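Local coordinates for protein proteophosphoglycan (Silicibacter pomeroyi DSS-3, PDB 2RE3) that is of unknown function but belongs to the DUF1285 family, with a fold of repeated structural motifs and a possible part in signal transduction, at residues V91-F96 / E152-R157; Q110-T115 / L176-S181; N128-A133 / P143-R148. All coordinates share one frame; numbering follows the deposited sequence.

How the contacts relate
Contact 1 is the most deeply buried of the three and lies near the middle of the chain, where the connection between the two mixed sheets enters strand 96-104 beside strand 151-155. Contact 3 adds strand 130-131 to the border of that same second sheet; it is partly buried, with a stacked arginine and a histidine-asparagine bond. The two meet through Asp93 with Tyr144 and Glu152 with Arg131. Contact 2 lies about 18 Å from contact 1, centre to centre, and brings a hairpin turn against strand 111-116 of the sheet through polar side chains, backbone groups and a leucine pair. Ile130 packs against Leu112, Phe114 and Leu176, joining contacts 2 and 3.

Contact 1 (V91-F96 / E152-R157); sequences VDDAPF and EALIDR
Leu154 and Phe96 join the start of strand 96-104 to strand 151-155: Leu154 N donates to Phe96 O at 2.8 Å, while the return bond from Phe96 N to Glu152 O is weak at 3.3 Å. These bonds flank Ala153, the parallel bridge partner of Phe96, and the two CB atoms, Phe96 and Ala153, lie 3.8 Å apart on one face of the sheet. Leu154 turns its side chain to the loop instead. Its CB lies 3.9 Å from Phe96 O and 4.3 Å from Ala94 CB. CG then stands opposite the backbone N (chi1 -178°), and the Leu154 and Asp93 side chains cross at about a right angle, CD2 coming 3.7 Å from Asp93 OD2 and CD1 staying slightly farther off. That carboxylate finds its polar partners elsewhere, in Tyr144 and Arg47. Ala94 CB and Pro95 CD both settle on Glu152 O, each 3.3 Å from it. The contact thus marks the passage from one mixed sheet to the other: Pro95 touches Phe78 of strand 77-81 in the first, and strand 151-155 runs between strands 96-104 and 144-148 in the second.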
loop_
_atom_site.group_PDB
_atom_site.type_symbol
_atom_site.label_atom_id
_atom_site.label_comp_id
_atom_site.label_asym_id
_atom_site.label_seq_id
_atom_site.Cartn_x
_atom_site.Cartn_y
_atom_site.Cartn_z
ATOM N N VAL A 91 8.839 5.470 -5.643
ATOM C CA VAL A 91 7.815 4.441 -5.590
ATOM C C VAL A 91 7.104 4.442 -6.927
ATOM O O VAL A 91 6.564 5.458 -7.342
ATOM C CB VAL A 91 6.813 4.665 -4.446
ATOM C CG1 VAL A 91 5.770 3.572 -4.465
ATOM C CG2 VAL A 91 7.541 4.740 -3.093
ATOM N N ASP A 92 7.139 3.304 -7.610
ATOM C CA ASP A 92 6.658 3.235 -8.962
ATOM C C ASP A 92 5.180 3.447 -8.958
ATOM O O ASP A 92 4.684 4.220 -9.746
ATOM C CB ASP A 92 6.993 1.891 -9.600
ATOM C CG ASP A 92 8.433 1.821 -10.059
ATOM O OD1 ASP A 92 9.112 2.871 -10.038
ATOM O OD2 ASP A 92 8.884 0.713 -10.424
ATOM N N ASP A 93 4.498 2.763 -8.047
ATOM C CA ASP A 93 3.054 2.822 -7.942
ATOM C C ASP A 93 2.629 3.022 -6.471
ATOM O O ASP A 93 2.586 4.150 -6.006
ATOM C CB ASP A 93 2.455 1.561 -8.571
ATOM C CG ASP A 93 0.974 1.678 -8.828
ATOM O OD1 ASP A 93 0.383 2.708 -8.485
ATOM O OD2 ASP A 93 0.395 0.738 -9.397
ATOM N N ALA A 94 2.334 1.955 -5.731
ATOM C CA ALA A 94 1.974 2.099 -4.333
ATOM C C ALA A 94 3.137 1.567 -3.519
ATOM O O ALA A 94 3.907 0.743 -4.007
ATOM C CB ALA A 94 0.698 1.354 -4.024
ATOM N N PRO A 95 3.307 2.074 -2.288
ATOM C CA PRO A 95 4.353 1.549 -1.414
ATOM C C PRO A 95 4.127 0.098 -0.982
ATOM O O PRO A 95 5.076 -0.577 -0.530
ATOM C CB PRO A 95 4.307 2.490 -0.210
ATOM C CG PRO A 95 2.943 3.154 -0.255
ATOM C CD PRO A 95 2.579 3.208 -1.675
ATOM N N PHE A 96 2.888 -0.381 -1.111
ATOM C CA PHE A 96 2.568 -1.759 -0.697
ATOM C C PHE A 96 1.749 -2.519 -1.721
ATOM O O PHE A 96 1.091 -1.928 -2.571
ATOM C CB PHE A 96 1.803 -1.752 0.609
ATOM C CG PHE A 96 2.518 -1.067 1.744
ATOM C CD1 PHE A 96 3.677 -1.596 2.269
ATOM C CD2 PHE A 96 1.978 0.063 2.326
ATOM C CE1 PHE A 96 4.302 -0.995 3.328
ATOM C CE2 PHE A 96 2.601 0.679 3.398
ATOM C CZ PHE A 96 3.775 0.144 3.898
ATOM N N GLU A 152 -0.796 3.509 0.546
ATOM C CA GLU A 152 -1.757 2.614 -0.001
ATOM C C GLU A 152 -1.122 1.315 -0.453
ATOM O O GLU A 152 0.056 1.280 -0.754
ATOM C CB GLU A 152 -2.432 3.256 -1.190
ATOM C CG GLU A 152 -3.392 4.340 -0.830
ATOM C CD GLU A 152 -4.083 4.883 -2.058
ATOM O OE1 GLU A 152 -3.372 5.304 -2.993
ATOM O OE2 GLU A 152 -5.330 4.863 -2.085
ATOM N N ALA A 153 -1.950 0.266 -0.497
ATOM C CA ALA A 153 -1.594 -1.013 -1.064
ATOM C C ALA A 153 -2.326 -1.237 -2.422
ATOM O O ALA A 153 -3.560 -1.106 -2.530
ATOM C CB ALA A 153 -1.951 -2.114 -0.082
ATOM N N LEU A 154 -1.565 -1.586 -3.450
ATOM C CA LEU A 154 -2.145 -2.057 -4.700
ATOM C C LEU A 154 -2.646 -3.474 -4.466
ATOM O O LEU A 154 -1.890 -4.325 -3.987
ATOM C CB LEU A 154 -1.111 -2.069 -5.817
ATOM C CG LEU A 154 -1.609 -2.486 -7.190
ATOM C CD1 LEU A 154 -2.578 -1.446 -7.741
ATOM C CD2 LEU A 154 -0.417 -2.669 -8.131
ATOM N N ILE A 155 -3.911 -3.721 -4.810
ATOM C CA ILE A 155 -4.518 -5.038 -4.604
ATOM C C ILE A 155 -4.053 -5.965 -5.735
ATOM O O ILE A 155 -4.260 -5.644 -6.895
ATOM C CB ILE A 155 -6.072 -4.916 -4.539
ATOM C CG1 ILE A 155 -6.485 -4.106 -3.312
ATOM C CG2 ILE A 155 -6.742 -6.259 -4.443
ATOM C CD1 ILE A 155 -7.855 -3.525 -3.433
ATOM N N ASP A 156 -3.403 -7.081 -5.395
ATOM C CA ASP A 156 -2.829 -8.007 -6.410
ATOM C C ASP A 156 -3.916 -8.848 -7.089
ATOM O O ASP A 156 -5.049 -8.866 -6.627
ATOM C CB ASP A 156 -1.738 -8.908 -5.802
ATOM C CG ASP A 156 -2.303 -10.039 -4.912
ATOM O OD1 ASP A 156 -3.534 -10.116 -4.732
ATOM O OD2 ASP A 156 -1.512 -10.871 -4.393
ATOM N N ARG A 157 -3.562 -9.537 -8.178
ATOM C CA ARG A 157 -4.531 -10.291 -9.020
ATOM C C ARG A 157 -5.309 -11.302 -8.205
ATOM O O ARG A 157 -6.534 -11.325 -8.236
ATOM C CB ARG A 157 -3.847 -11.034 -10.191
ATOM C CG ARG A 157 -2.875 -10.206 -11.073
ATOM C CD ARG A 157 -3.447 -8.836 -11.525
ATOM N NE ARG A 157 -4.483 -8.902 -12.571
ATOM C CZ ARG A 157 -5.496 -8.035 -12.711
ATOM N NH1 ARG A 157 -5.665 -7.020 -11.868
ATOM N NH2 ARG A 157 -6.363 -8.197 -13.707
#

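Contact 2 (Q110-T115 / L176-S181); sequences QVLTFT and LWSSGS
Gln110, Val111 and Leu112 meet Leu176 to Ser179 in a crossing of two sheets, in which the beginning of strand 111-116 passes the end of strand 173-178 at 89°, the axes of the short segments approaching to 5.9 Å. The strands do not pair at this angle, and side chains and single backbone groups make the polar links instead. Gln110 supplies two of them. Its amide NE2 gives a hydrogen bond of 2.8 Å to Trp177 O, which lies in the plane of the amide and receives the N-H on a lone pair; Leu166 O is a second partner of NE2, so the amide is held between two carbonyls. Gln110 O accepts from Ser179 N at 3.0 Å. A third link is made by Ser178, whose OG, turned away from its own N by a chi1 of -174°, accepts from Leu112 N at 2.9 Å in a nearly straight bond of 167°. This hydroxyl is also bonded to Ala124 O, just past the neighbouring edge strand 121-123. Apolar contact follows alongside: Leu112 CD1 reaches Leu176 CD1 at 4.0 Å, the two side chains crossing at about a right angle. Val111 CG1 lies beside Ser179 OG, which is itself hydrogen-bonded to Ala124 O. A type I' beta turn from Ser178 to Ser181 closes the hairpin of strands 173-178 and 181-185. Strand 111-116 runs between strands 96-104 and 121-123, and Leu163 of helix 157-164 touches both leucines.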
loop_
_atom_site.group_PDB
_atom_site.type_symbol
_atom_site.label_atom_id
_atom_site.label_comp_id
_atom_site.label_asym_id
_atom_site.label_seq_id
_atom_site.Cartn_x
_atom_site.Cartn_y
_atom_site.Cartn_z
ATOM N N GLN A 110 -20.834 -6.713 5.167
ATOM C CA GLN A 110 -19.541 -7.448 5.077
ATOM C C GLN A 110 -18.337 -6.560 5.411
ATOM O O GLN A 110 -18.384 -5.364 5.219
ATOM C CB GLN A 110 -19.366 -8.144 3.714
ATOM C CG GLN A 110 -18.416 -7.486 2.747
ATOM C CD GLN A 110 -18.448 -8.060 1.307
ATOM O OE1 GLN A 110 -18.645 -9.265 1.080
ATOM N NE2 GLN A 110 -18.225 -7.180 0.335
ATOM N N VAL A 111 -17.285 -7.164 5.949
ATOM C CA VAL A 111 -16.042 -6.465 6.271
ATOM C C VAL A 111 -14.853 -7.162 5.583
ATOM O O VAL A 111 -14.674 -8.389 5.655
ATOM C CB VAL A 111 -15.797 -6.403 7.811
ATOM C CG1 VAL A 111 -14.530 -5.594 8.121
ATOM C CG2 VAL A 111 -17.004 -5.803 8.521
ATOM N N LEU A 112 -14.051 -6.369 4.903
ATOM C CA LEU A 112 -12.901 -6.880 4.155
ATOM C C LEU A 112 -11.618 -6.473 4.874
ATOM O O LEU A 112 -11.328 -5.284 5.002
ATOM C CB LEU A 112 -12.893 -6.340 2.712
ATOM C CG LEU A 112 -14.110 -6.593 1.815
ATOM C CD1 LEU A 112 -13.958 -5.888 0.437
ATOM C CD2 LEU A 112 -14.300 -8.062 1.618
ATOM N N THR A 113 -10.866 -7.463 5.360
ATOM C CA THR A 113 -9.560 -7.227 5.972
ATOM C C THR A 113 -8.428 -7.684 5.040
ATOM O O THR A 113 -8.326 -8.857 4.651
ATOM C CB THR A 113 -9.457 -7.875 7.338
ATOM O OG1 THR A 113 -10.430 -7.275 8.186
ATOM C CG2 THR A 113 -8.065 -7.648 7.945
ATOM N N PHE A 114 -7.587 -6.724 4.679
ATOM C CA PHE A 114 -6.481 -6.964 3.769
ATOM C C PHE A 114 -5.183 -7.135 4.548
ATOM O O PHE A 114 -4.999 -6.516 5.596
ATOM C CB PHE A 114 -6.316 -5.781 2.851
ATOM C CG PHE A 114 -7.401 -5.637 1.841
ATOM C CD1 PHE A 114 -8.549 -4.954 2.140
ATOM C CD2 PHE A 114 -7.255 -6.168 0.574
ATOM C CE1 PHE A 114 -9.533 -4.814 1.207
ATOM C CE2 PHE A 114 -8.239 -6.012 -0.366
ATOM C CZ PHE A 114 -9.382 -5.340 -0.044
ATOM N N THR A 115 -4.308 -7.978 4.024
ATOM C CA THR A 115 -2.953 -8.125 4.494
ATOM C C THR A 115 -2.030 -7.759 3.334
ATOM O O THR A 115 -2.295 -8.180 2.182
ATOM C CB THR A 115 -2.698 -9.569 4.945
ATOM O OG1 THR A 115 -3.588 -9.856 6.033
ATOM C CG2 THR A 115 -1.239 -9.785 5.392
ATOM N N LEU A 176 -17.541 -2.676 -3.867
ATOM C CA LEU A 176 -17.361 -3.492 -2.650
ATOM C C LEU A 176 -17.923 -2.799 -1.420
ATOM O O LEU A 176 -17.669 -1.625 -1.206
ATOM C CB LEU A 176 -15.874 -3.837 -2.457
ATOM C CG LEU A 176 -15.316 -4.792 -3.532
ATOM C CD1 LEU A 176 -13.837 -4.854 -3.450
ATOM C CD2 LEU A 176 -15.906 -6.157 -3.378
ATOM N N TRP A 177 -18.760 -3.520 -0.671
ATOM C CA TRP A 177 -19.182 -3.098 0.645
ATOM C C TRP A 177 -18.145 -3.558 1.634
ATOM O O TRP A 177 -17.782 -4.723 1.627
ATOM C CB TRP A 177 -20.509 -3.737 1.018
ATOM C CG TRP A 177 -21.689 -3.071 0.391
ATOM C CD1 TRP A 177 -22.332 -3.453 -0.747
ATOM C CD2 TRP A 177 -22.353 -1.903 0.857
ATOM N NE1 TRP A 177 -23.358 -2.597 -1.021
ATOM C CE2 TRP A 177 -23.396 -1.625 -0.055
ATOM C CE3 TRP A 177 -22.174 -1.060 1.961
ATOM C CZ2 TRP A 177 -24.282 -0.549 0.111
ATOM C CZ3 TRP A 177 -23.059 0.018 2.132
ATOM C CH2 TRP A 177 -24.099 0.259 1.206
ATOM N N SER A 178 -17.637 -2.649 2.463
ATOM C CA SER A 178 -16.857 -3.048 3.639
ATOM C C SER A 178 -17.159 -2.133 4.798
ATOM O O SER A 178 -17.244 -0.930 4.614
ATOM C CB SER A 178 -15.364 -3.030 3.345
ATOM O OG SER A 178 -14.634 -3.546 4.448
ATOM N N SER A 179 -17.321 -2.695 5.988
ATOM C CA SER A 179 -17.508 -1.894 7.223
ATOM C C SER A 179 -18.643 -0.893 7.111
ATOM O O SER A 179 -18.529 0.200 7.642
ATOM C CB SER A 179 -16.238 -1.107 7.616
ATOM O OG SER A 179 -15.123 -1.948 7.795
ATOM N N GLY A 180 -19.711 -1.232 6.393
ATOM C CA GLY A 180 -20.840 -0.307 6.230
ATOM C C GLY A 180 -20.725 0.783 5.180
ATOM O O GLY A 180 -21.629 1.607 5.069
ATOM N N SER A 181 -19.634 0.805 4.408
ATOM C CA SER A 181 -19.429 1.810 3.367
ATOM C C SER A 181 -19.273 1.132 2.008
ATOM O O SER A 181 -18.843 -0.016 1.919
ATOM C CB SER A 181 -18.178 2.642 3.674
ATOM O OG SER A 181 -18.373 3.511 4.768
HETATM O O HOH W 1 -20.023 -3.535 4.682
#

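Contact 3 (N128-A133 / P143-R148); sequences NPIRMA and PYVHVR
Asn128 OD1 accepts from His146 ND1 at 2.7 Å, the shortest polar bond between segments 128-133 and 143-148, which pair antiparallel through strands 130-131 and 144-148 at the border of the mixed sheet. The imidazole N-H meets a lone pair of the amide oxygen, and the two planes are nearly coplanar at 23°. A trans chi1 of 179° carries the His146 ring across to Asn128; NE2 takes a hydrogen bond from Gly150 N, so both ring nitrogens are engaged, consistent with a proton on ND1. Past His146, Val147 and Arg148 both face Leu151 in a classic beta bulge. Backbone bonds link Arg131 and Tyr144 in both directions, and His146 N donates to Pro129 O. On the face of Arg131 and Tyr144, the guanidinium lies flat on the phenol ring in an off-centre cation-pi stack, planes 12° apart and centres 4.2 Å apart, while its NH2 also forms a salt bridge with Glu152. A serine in place of Tyr144 would probably deprive the guanidinium of its flat support, leaving it held mainly by Glu152, and leave Asp93 without its hydroxyl partner. At the ring's edge, in its plane, Ala133 CB sits 3.4 Å from Tyr144 CE1.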
loop_
_atom_site.group_PDB
_atom_site.type_symbol
_atom_site.label_atom_id
_atom_site.label_comp_id
_atom_site.label_asym_id
_atom_site.label_seq_id
_atom_site.Cartn_x
_atom_site.Cartn_y
_atom_site.Cartn_z
ATOM N N ASN A 128 -10.039 3.433 5.936
ATOM C CA ASN A 128 -9.132 2.864 4.979
ATOM C C ASN A 128 -9.906 2.540 3.679
ATOM O O ASN A 128 -10.288 1.376 3.433
ATOM C CB ASN A 128 -8.533 1.607 5.560
ATOM C CG ASN A 128 -7.703 1.859 6.789
ATOM O OD1 ASN A 128 -6.773 2.672 6.797
ATOM N ND2 ASN A 128 -8.011 1.142 7.832
ATOM N N PRO A 129 -10.177 3.565 2.850
ATOM C CA PRO A 129 -11.059 3.296 1.715
ATOM C C PRO A 129 -10.374 2.524 0.616
ATOM O O PRO A 129 -9.144 2.531 0.537
ATOM C CB PRO A 129 -11.457 4.685 1.233
ATOM C CG PRO A 129 -10.341 5.555 1.620
ATOM C CD PRO A 129 -9.760 4.970 2.892
ATOM N N ILE A 130 -11.193 1.829 -0.171
ATOM C CA ILE A 130 -10.788 1.189 -1.420
ATOM C C ILE A 130 -11.008 2.206 -2.527
ATOM O O ILE A 130 -12.038 2.836 -2.573
ATOM C CB ILE A 130 -11.624 -0.068 -1.702
ATOM C CG1 ILE A 130 -11.385 -1.082 -0.581
ATOM C CG2 ILE A 130 -11.249 -0.662 -3.044
ATOM C CD1 ILE A 130 -12.386 -2.211 -0.499
ATOM N N ARG A 131 -10.041 2.376 -3.410
ATOM C CA ARG A 131 -10.129 3.372 -4.488
ATOM C C ARG A 131 -10.055 2.629 -5.800
ATOM O O ARG A 131 -9.405 1.598 -5.866
ATOM C CB ARG A 131 -8.931 4.302 -4.346
ATOM C CG ARG A 131 -8.603 5.132 -5.540
ATOM C CD ARG A 131 -7.713 6.288 -5.150
ATOM N NE ARG A 131 -6.326 5.878 -4.906
ATOM C CZ ARG A 131 -5.390 5.756 -5.850
ATOM N NH1 ARG A 131 -5.654 5.973 -7.137
ATOM N NH2 ARG A 131 -4.166 5.394 -5.512
HETATM N N MSE A 132 -10.743 3.134 -6.827
HETATM C CA MSE A 132 -10.607 2.593 -8.190
HETATM C C MSE A 132 -9.633 3.451 -8.976
HETATM O O MSE A 132 -9.710 4.673 -8.914
HETATM C CB MSE A 132 -11.973 2.461 -8.936
HETATM C CG MSE A 132 -12.926 3.688 -9.031
HETATM SE SE MSE A 132 -14.534 3.449 -10.237
HETATM C CE MSE A 132 -15.045 5.323 -10.139
ATOM N N ALA A 133 -8.680 2.815 -9.657
ATOM C CA ALA A 133 -7.811 3.502 -10.570
ATOM C C ALA A 133 -7.743 2.521 -11.705
ATOM O O ALA A 133 -8.242 1.396 -11.586
ATOM C CB ALA A 133 -6.458 3.741 -9.954
ATOM N N PRO A 143 -7.166 -1.470 -8.483
ATOM C CA PRO A 143 -7.692 -0.844 -7.294
ATOM C C PRO A 143 -6.679 -0.871 -6.140
ATOM O O PRO A 143 -5.862 -1.785 -6.044
ATOM C CB PRO A 143 -8.889 -1.729 -6.963
ATOM C CG PRO A 143 -8.481 -3.086 -7.398
ATOM C CD PRO A 143 -7.374 -2.921 -8.448
ATOM N N TYR A 144 -6.771 0.121 -5.264
ATOM C CA TYR A 144 -5.926 0.219 -4.086
ATOM C C TYR A 144 -6.750 0.180 -2.822
ATOM O O TYR A 144 -7.963 0.382 -2.872
ATOM C CB TYR A 144 -5.177 1.527 -4.124
ATOM C CG TYR A 144 -4.363 1.737 -5.386
ATOM C CD1 TYR A 144 -4.962 2.177 -6.551
ATOM C CD2 TYR A 144 -2.976 1.522 -5.404
ATOM C CE1 TYR A 144 -4.227 2.418 -7.708
ATOM C CE2 TYR A 144 -2.221 1.763 -6.565
ATOM C CZ TYR A 144 -2.874 2.215 -7.714
ATOM O OH TYR A 144 -2.199 2.454 -8.869
ATOM N N VAL A 145 -6.089 -0.082 -1.692
ATOM C CA VAL A 145 -6.681 0.114 -0.362
ATOM C C VAL A 145 -5.697 0.853 0.552
ATOM O O VAL A 145 -4.489 0.621 0.526
ATOM C CB VAL A 145 -7.134 -1.206 0.290
ATOM C CG1 VAL A 145 -5.986 -2.199 0.455
ATOM C CG2 VAL A 145 -7.746 -0.937 1.646
ATOM N N HIS A 146 -6.225 1.788 1.324
ATOM C CA HIS A 146 -5.421 2.567 2.252
ATOM C C HIS A 146 -5.024 1.690 3.431
ATOM O O HIS A 146 -5.848 0.925 3.963
ATOM C CB HIS A 146 -6.242 3.765 2.726
ATOM C CG HIS A 146 -5.562 4.656 3.722
ATOM N ND1 HIS A 146 -5.746 4.515 5.076
ATOM C CD2 HIS A 146 -4.780 5.751 3.562
ATOM C CE1 HIS A 146 -5.076 5.464 5.713
ATOM N NE2 HIS A 146 -4.483 6.230 4.820
ATOM N N VAL A 147 -3.757 1.772 3.803
ATOM C CA VAL A 147 -3.216 1.021 4.944
ATOM C C VAL A 147 -2.989 1.983 6.100
ATOM O O VAL A 147 -3.507 1.767 7.183
ATOM C CB VAL A 147 -1.871 0.368 4.585
ATOM C CG1 VAL A 147 -1.317 -0.421 5.787
ATOM C CG2 VAL A 147 -2.024 -0.451 3.292
ATOM N N ARG A 148 -2.204 3.043 5.879
ATOM C CA ARG A 148 -2.031 4.044 6.922
ATOM C C ARG A 148 -1.432 5.320 6.380
ATOM O O ARG A 148 -0.618 5.299 5.451
ATOM C CB ARG A 148 -1.143 3.524 8.076
ATOM C CG ARG A 148 0.308 3.204 7.695
ATOM C CD ARG A 148 1.203 2.956 8.938
ATOM N NE ARG A 148 2.584 2.719 8.495
ATOM C CZ ARG A 148 3.021 1.565 7.996
ATOM N NH1 ARG A 148 2.216 0.515 7.937
ATOM N NH2 ARG A 148 4.282 1.441 7.578
#